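Side-chain contacts in putative DNA-binding protein (Salmonella choleraesuis, PDB 2HX0), which probably binds DNA and holds a magnesium ion through a cluster of histidines: residues R19-R24 against Q40-R45; F130-C135 against D141-S146. The protein carries 2 engineered substitutions. All blocks are in the same frame, centred on the assembly; numbering follows the deposited sequence.

Contact 1: residues R19-R24 against Q40-R45; sequences RFYALR and QQNQLR. Unlike the reference sequence in segment 19-24: Leu23 (reference Phe). Engineered in segment 40-45: Arg45 (natural residue His).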
# COMPACT_ATOMS: atom_id res chain seq x y z
N ARG A 19 -7.49 5.90 -13.84
CA ARG A 19 -6.62 6.92 -14.41
C ARG A 19 -5.73 7.28 -13.23
O ARG A 19 -6.22 7.46 -12.12
CB ARG A 19 -7.45 8.14 -14.85
CG ARG A 19 -6.64 9.19 -15.60
CD ARG A 19 -7.54 10.27 -16.19
NE ARG A 19 -8.22 11.06 -15.16
CZ ARG A 19 -9.53 11.05 -14.95
NH1 ARG A 19 -10.33 10.30 -15.70
NH2 ARG A 19 -10.05 11.81 -14.00
N PHE A 20 -4.42 7.35 -13.45
CA PHE A 20 -3.51 7.67 -12.35
C PHE A 20 -2.86 9.03 -12.47
O PHE A 20 -2.63 9.54 -13.56
CB PHE A 20 -2.43 6.60 -12.23
CG PHE A 20 -2.97 5.26 -11.86
CD1 PHE A 20 -3.42 4.37 -12.84
CD2 PHE A 20 -3.08 4.90 -10.52
CE1 PHE A 20 -3.98 3.14 -12.48
CE2 PHE A 20 -3.64 3.67 -10.16
CZ PHE A 20 -4.09 2.79 -11.14
N TYR A 21 -2.56 9.60 -11.31
CA TYR A 21 -1.92 10.90 -11.22
C TYR A 21 -0.68 10.79 -10.35
O TYR A 21 -0.71 10.15 -9.30
CB TYR A 21 -2.86 11.92 -10.59
CG TYR A 21 -4.11 12.22 -11.38
CD1 TYR A 21 -5.23 11.40 -11.28
CD2 TYR A 21 -4.17 13.32 -12.23
CE1 TYR A 21 -6.39 11.69 -12.00
CE2 TYR A 21 -5.32 13.61 -12.95
CZ TYR A 21 -6.43 12.79 -12.83
OH TYR A 21 -7.57 13.10 -13.53
N ALA A 22 0.41 11.40 -10.79
CA ALA A 22 1.63 11.37 -10.00
C ALA A 22 1.93 12.79 -9.56
O ALA A 22 1.86 13.73 -10.35
CB ALA A 22 2.79 10.83 -10.84
N LEU A 23 2.25 12.97 -8.28
CA LEU A 23 2.56 14.31 -7.81
C LEU A 23 3.54 14.28 -6.65
O LEU A 23 3.70 13.26 -5.99
CB LEU A 23 1.30 15.06 -7.40
CG LEU A 23 0.42 14.45 -6.30
CD1 LEU A 23 -0.33 15.57 -5.58
CD2 LEU A 23 -0.54 13.44 -6.91
N ARG A 24 4.19 15.42 -6.43
CA ARG A 24 5.14 15.53 -5.35
C ARG A 24 4.83 16.77 -4.54
O ARG A 24 4.73 17.87 -5.10
CB ARG A 24 6.56 15.64 -5.90
CG ARG A 24 7.60 15.75 -4.80
CD ARG A 24 8.55 16.90 -5.04
NE ARG A 24 9.30 17.21 -3.82
CZ ARG A 24 10.15 18.22 -3.70
NH1 ARG A 24 10.37 19.03 -4.73
NH2 ARG A 24 10.77 18.43 -2.55
N GLN A 40 -9.88 18.75 -5.89
CA GLN A 40 -10.69 19.82 -6.45
C GLN A 40 -10.20 20.22 -7.83
O GLN A 40 -11.00 20.42 -8.74
CB GLN A 40 -10.67 21.04 -5.52
CG GLN A 40 -11.58 20.91 -4.31
CD GLN A 40 -13.04 20.81 -4.70
OE1 GLN A 40 -13.54 21.62 -5.48
NE2 GLN A 40 -13.74 19.82 -4.15
N GLN A 41 -8.89 20.34 -7.99
CA GLN A 41 -8.34 20.73 -9.28
C GLN A 41 -8.73 19.78 -10.40
O GLN A 41 -9.01 20.21 -11.52
CB GLN A 41 -6.82 20.82 -9.22
CG GLN A 41 -6.20 21.04 -10.59
CD GLN A 41 -4.72 21.34 -10.54
OE1 GLN A 41 -4.08 21.46 -11.59
NE2 GLN A 41 -4.17 21.46 -9.34
N ASN A 42 -8.76 18.49 -10.09
CA ASN A 42 -9.08 17.48 -11.09
C ASN A 42 -10.49 16.91 -10.97
O ASN A 42 -10.85 15.98 -11.69
CB ASN A 42 -8.05 16.35 -11.02
CG ASN A 42 -6.65 16.83 -11.32
OD1 ASN A 42 -5.84 17.05 -10.41
ND2 ASN A 42 -6.36 17.03 -12.59
N GLN A 43 -11.29 17.48 -10.07
CA GLN A 43 -12.66 17.05 -9.85
C GLN A 43 -12.75 15.53 -9.73
O GLN A 43 -13.58 14.89 -10.37
CB GLN A 43 -13.56 17.54 -10.99
CG GLN A 43 -13.74 19.05 -11.01
CD GLN A 43 -14.52 19.55 -9.81
OE1 GLN A 43 -15.71 19.27 -9.67
NE2 GLN A 43 -13.84 20.28 -8.93
N LEU A 44 -11.90 14.96 -8.89
CA LEU A 44 -11.89 13.52 -8.68
C LEU A 44 -13.12 13.10 -7.86
O LEU A 44 -13.41 13.69 -6.82
CB LEU A 44 -10.61 13.10 -7.95
CG LEU A 44 -9.31 13.52 -8.65
CD1 LEU A 44 -8.11 12.96 -7.89
CD2 LEU A 44 -9.31 13.03 -10.10
N ARG A 45 -13.83 12.08 -8.34
CA ARG A 45 -15.04 11.61 -7.67
C ARG A 45 -14.94 10.23 -7.03
O ARG A 45 -15.83 9.84 -6.28
CB ARG A 45 -16.22 11.59 -8.66
CG ARG A 45 -16.52 12.92 -9.36
CD ARG A 45 -16.82 14.03 -8.37
NE ARG A 45 -17.99 13.76 -7.54
CZ ARG A 45 -19.24 13.73 -7.99
NH1 ARG A 45 -20.24 13.47 -7.15
NH2 ARG A 45 -19.51 13.97 -9.27

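Contact 2: residues F130-C135 against D141-S146; sequences FSRQPC and DELHIS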
# COMPACT_ATOMS: atom_id res chain seq x y z
N PHE A 130 -17.71 8.06 -5.42
CA PHE A 130 -17.70 7.76 -3.99
C PHE A 130 -18.45 8.86 -3.26
O PHE A 130 -18.39 10.03 -3.64
CB PHE A 130 -16.28 7.74 -3.41
CG PHE A 130 -15.42 6.59 -3.87
CD1 PHE A 130 -15.96 5.48 -4.51
CD2 PHE A 130 -14.05 6.62 -3.63
CE1 PHE A 130 -15.15 4.42 -4.90
CE2 PHE A 130 -13.22 5.57 -4.02
CZ PHE A 130 -13.77 4.46 -4.66
N SER A 131 -19.16 8.48 -2.21
CA SER A 131 -19.88 9.44 -1.38
C SER A 131 -19.87 8.85 0.03
O SER A 131 -19.50 7.70 0.22
CB SER A 131 -21.32 9.64 -1.87
OG SER A 131 -22.07 8.45 -1.81
N ARG A 132 -20.26 9.66 1.01
CA ARG A 132 -20.31 9.20 2.39
C ARG A 132 -21.77 9.28 2.81
O ARG A 132 -22.33 10.37 2.94
CB ARG A 132 -19.43 10.09 3.27
CG ARG A 132 -17.99 10.20 2.79
CD ARG A 132 -17.22 8.89 2.93
NE ARG A 132 -16.01 8.89 2.10
CZ ARG A 132 -15.06 7.97 2.16
NH1 ARG A 132 -15.15 6.96 3.02
NH2 ARG A 132 -14.02 8.05 1.34
N GLN A 133 -22.39 8.12 3.01
CA GLN A 133 -23.79 8.05 3.39
C GLN A 133 -23.92 7.37 4.74
O GLN A 133 -23.16 6.46 5.07
CB GLN A 133 -24.57 7.26 2.34
CG GLN A 133 -24.33 7.72 0.91
CD GLN A 133 -24.91 9.08 0.62
OE1 GLN A 133 -24.67 9.65 -0.45
NE2 GLN A 133 -25.69 9.62 1.55
N PRO A 134 -24.90 7.80 5.56
CA PRO A 134 -25.08 7.19 6.87
C PRO A 134 -25.39 5.70 6.84
O PRO A 134 -26.28 5.24 6.12
CB PRO A 134 -26.22 8.02 7.48
CG PRO A 134 -26.99 8.47 6.28
CD PRO A 134 -25.90 8.85 5.31
N CYS A 135 -24.62 4.94 7.62
CA CYS A 135 -24.80 3.50 7.73
C CYS A 135 -25.55 3.25 9.03
O CYS A 135 -25.10 3.63 10.10
CB CYS A 135 -23.44 2.80 7.77
SG CYS A 135 -23.52 1.01 8.05
N ASP A 141 -21.15 7.90 8.83
CA ASP A 141 -21.28 8.01 7.39
C ASP A 141 -20.17 7.13 6.82
O ASP A 141 -19.00 7.29 7.16
CB ASP A 141 -21.08 9.46 6.93
CG ASP A 141 -22.14 10.40 7.48
OD1 ASP A 141 -23.34 10.02 7.48
OD2 ASP A 141 -21.78 11.51 7.91
N GLU A 142 -20.55 6.18 5.98
CA GLU A 142 -19.59 5.24 5.40
C GLU A 142 -19.53 5.34 3.88
O GLU A 142 -20.40 5.94 3.25
CB GLU A 142 -19.97 3.82 5.81
CG GLU A 142 -20.10 3.61 7.31
CD GLU A 142 -18.78 3.71 8.05
OE1 GLU A 142 -17.74 3.88 7.38
OE2 GLU A 142 -18.78 3.62 9.29
N LEU A 143 -18.51 4.72 3.31
CA LEU A 143 -18.32 4.74 1.87
C LEU A 143 -19.47 4.14 1.08
O LEU A 143 -19.90 3.01 1.33
CB LEU A 143 -17.02 4.02 1.50
CG LEU A 143 -16.70 3.96 0.01
CD1 LEU A 143 -16.45 5.38 -0.53
CD2 LEU A 143 -15.47 3.09 -0.20
N HIS A 144 -19.98 4.90 0.12
CA HIS A 144 -21.06 4.46 -0.75
C HIS A 144 -20.50 4.56 -2.16
O HIS A 144 -19.92 5.57 -2.54
CB HIS A 144 -22.28 5.38 -0.59
CG HIS A 144 -23.39 5.06 -1.54
ND1 HIS A 144 -23.99 3.82 -1.60
CD2 HIS A 144 -24.01 5.82 -2.48
CE1 HIS A 144 -24.92 3.83 -2.54
NE2 HIS A 144 -24.96 5.03 -3.08
N ILE A 145 -20.67 3.49 -2.94
CA ILE A 145 -20.16 3.45 -4.30
C ILE A 145 -21.29 3.34 -5.31
O ILE A 145 -22.11 2.42 -5.24
CB ILE A 145 -19.23 2.24 -4.49
CG1 ILE A 145 -18.17 2.22 -3.40
CG2 ILE A 145 -18.58 2.30 -5.86
CD1 ILE A 145 -18.63 1.62 -2.08
N SER A 146 -21.33 4.27 -6.26
CA SER A 146 -22.35 4.26 -7.30
C SER A 146 -21.75 4.55 -8.67
O SER A 146 -20.59 4.94 -8.78
CB SER A 146 -23.43 5.29 -6.98
OG SER A 146 -22.86 6.58 -6.88
O HOH W 1 -21.78 7.36 -4.43
O HOH W 2 -16.31 7.14 5.64

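Contact 1: residues R19-R24 against Q40-R45
Tyr21 of strand 15-25 meets both Leu44 and Asn42, which come from the same side of its ring plane. Asn42 and Leu44 lie around and after the last turn of helix 31-42. Leu44 presents one methyl, CD2, to the tyrosine ring, 3.7 Å from Tyr21 CE1. The same methyl sits 3.8 Å from Tyr21 OH and looks obliquely at the guanidinium of Arg19, with Arg19 NH2 4.2 Å away. At CE2, across the ring from CE1, the tyrosine meets the amide of Asn42. Ring and amide planes are 47° apart.

The polar part lies within the strand. Arg19 grips Tyr21 OH side-on with two nitrogens, NE at 2.7 Å and NH2 at 2.8 Å. The hydroxyl lies nearly in the guanidinium plane. The arginine chain bends at chi3 (65°), which turns the guanidinium to the phenol.

Gln43 has positive phi and closes the helix with a Schellman motif. Phe38 of the same helix meets the Tyr21 ring nearly at right angles. The contact packs helix 31-42 and the turn after it on strand 15-25, an outermost sheet strand within the chain, in the PCC-family domain. That strand pairs on with a strand of the second subunit.

No hydrogen bond joins the segments. The helix end therefore rests on the strand through van der Waals contacts, while two arginine N-H groups fix the phenol oxygen.

Contact 2: residues F130-C135 against D141-S146
Phe130 and Leu143 meet on one face of the hairpin, where Leu143 CD1 lies 3.7 Å from Phe130 CG. This is an off-centre CH-pi contact, with the methyl 4.2 Å from the ring centroid. Ile145 runs alongside the phenylalanine and meets it at CE1 and CD1 with CG1. The same Leu143 methyl sits over the centre of the Arg132 guanidinium, 3.9 Å above its plane. With chi1 at 180° and chi2 at 65°, Leu143 brings CD1 to both groups.

On the other face, Gln133 CG packs 3.5 Å from His144 CB. Ser131 OG lies at the edge of the imidazole, 3.3 Å from His144 CD2.

The ladder sets the register. Phe130 pairs with Ile145 and Arg132 with Leu143, so Phe130 reaches Leu143 diagonally. Ser131 with His144 and Gln133 with Glu142 are hydrogen-bonded antiparallel pairs with two bonds each. His144 N to Ser131 O measures 2.8 Å. One water bridges Ser131 OG, His144 O and Ser146 OG. Another links Arg132 NH1 to Asp141 O.

Further out, Arg132 forms salt bridges to Glu86 and to Glu119 of the third subunit, and a hydrogen bond to Thr84. Glu142 OE2 bonds to Ser138 in the hairpin loop. The hairpin of strands 128-134 and 141-147 places Phe130 on Thr84 and Glu86 of strand 75-86, while Ala22 of the third subunit also packs on Phe130.

How the contacts relate
The two contacts follow one another along the chain, with centres 20 Å apart. They touch where Arg45 O lies 2.7 Å from Phe130 N, a probable hydrogen bond. This backbone bond, from a residue whose side chain is engineered, probably joins the segment after helix 31-42 to the start of the hairpin. Across the trimer, Arg24 of contact 1 packs on Glu142 of a neighbouring subunit. Contact 1 lies away from the magnesium sites. Contact 2 is nearer, with the side chain of Arg132 about 4 Å from that of His91, a magnesium ligand. The Glu142 side chain is about 8 Å from a bound magnesium ion.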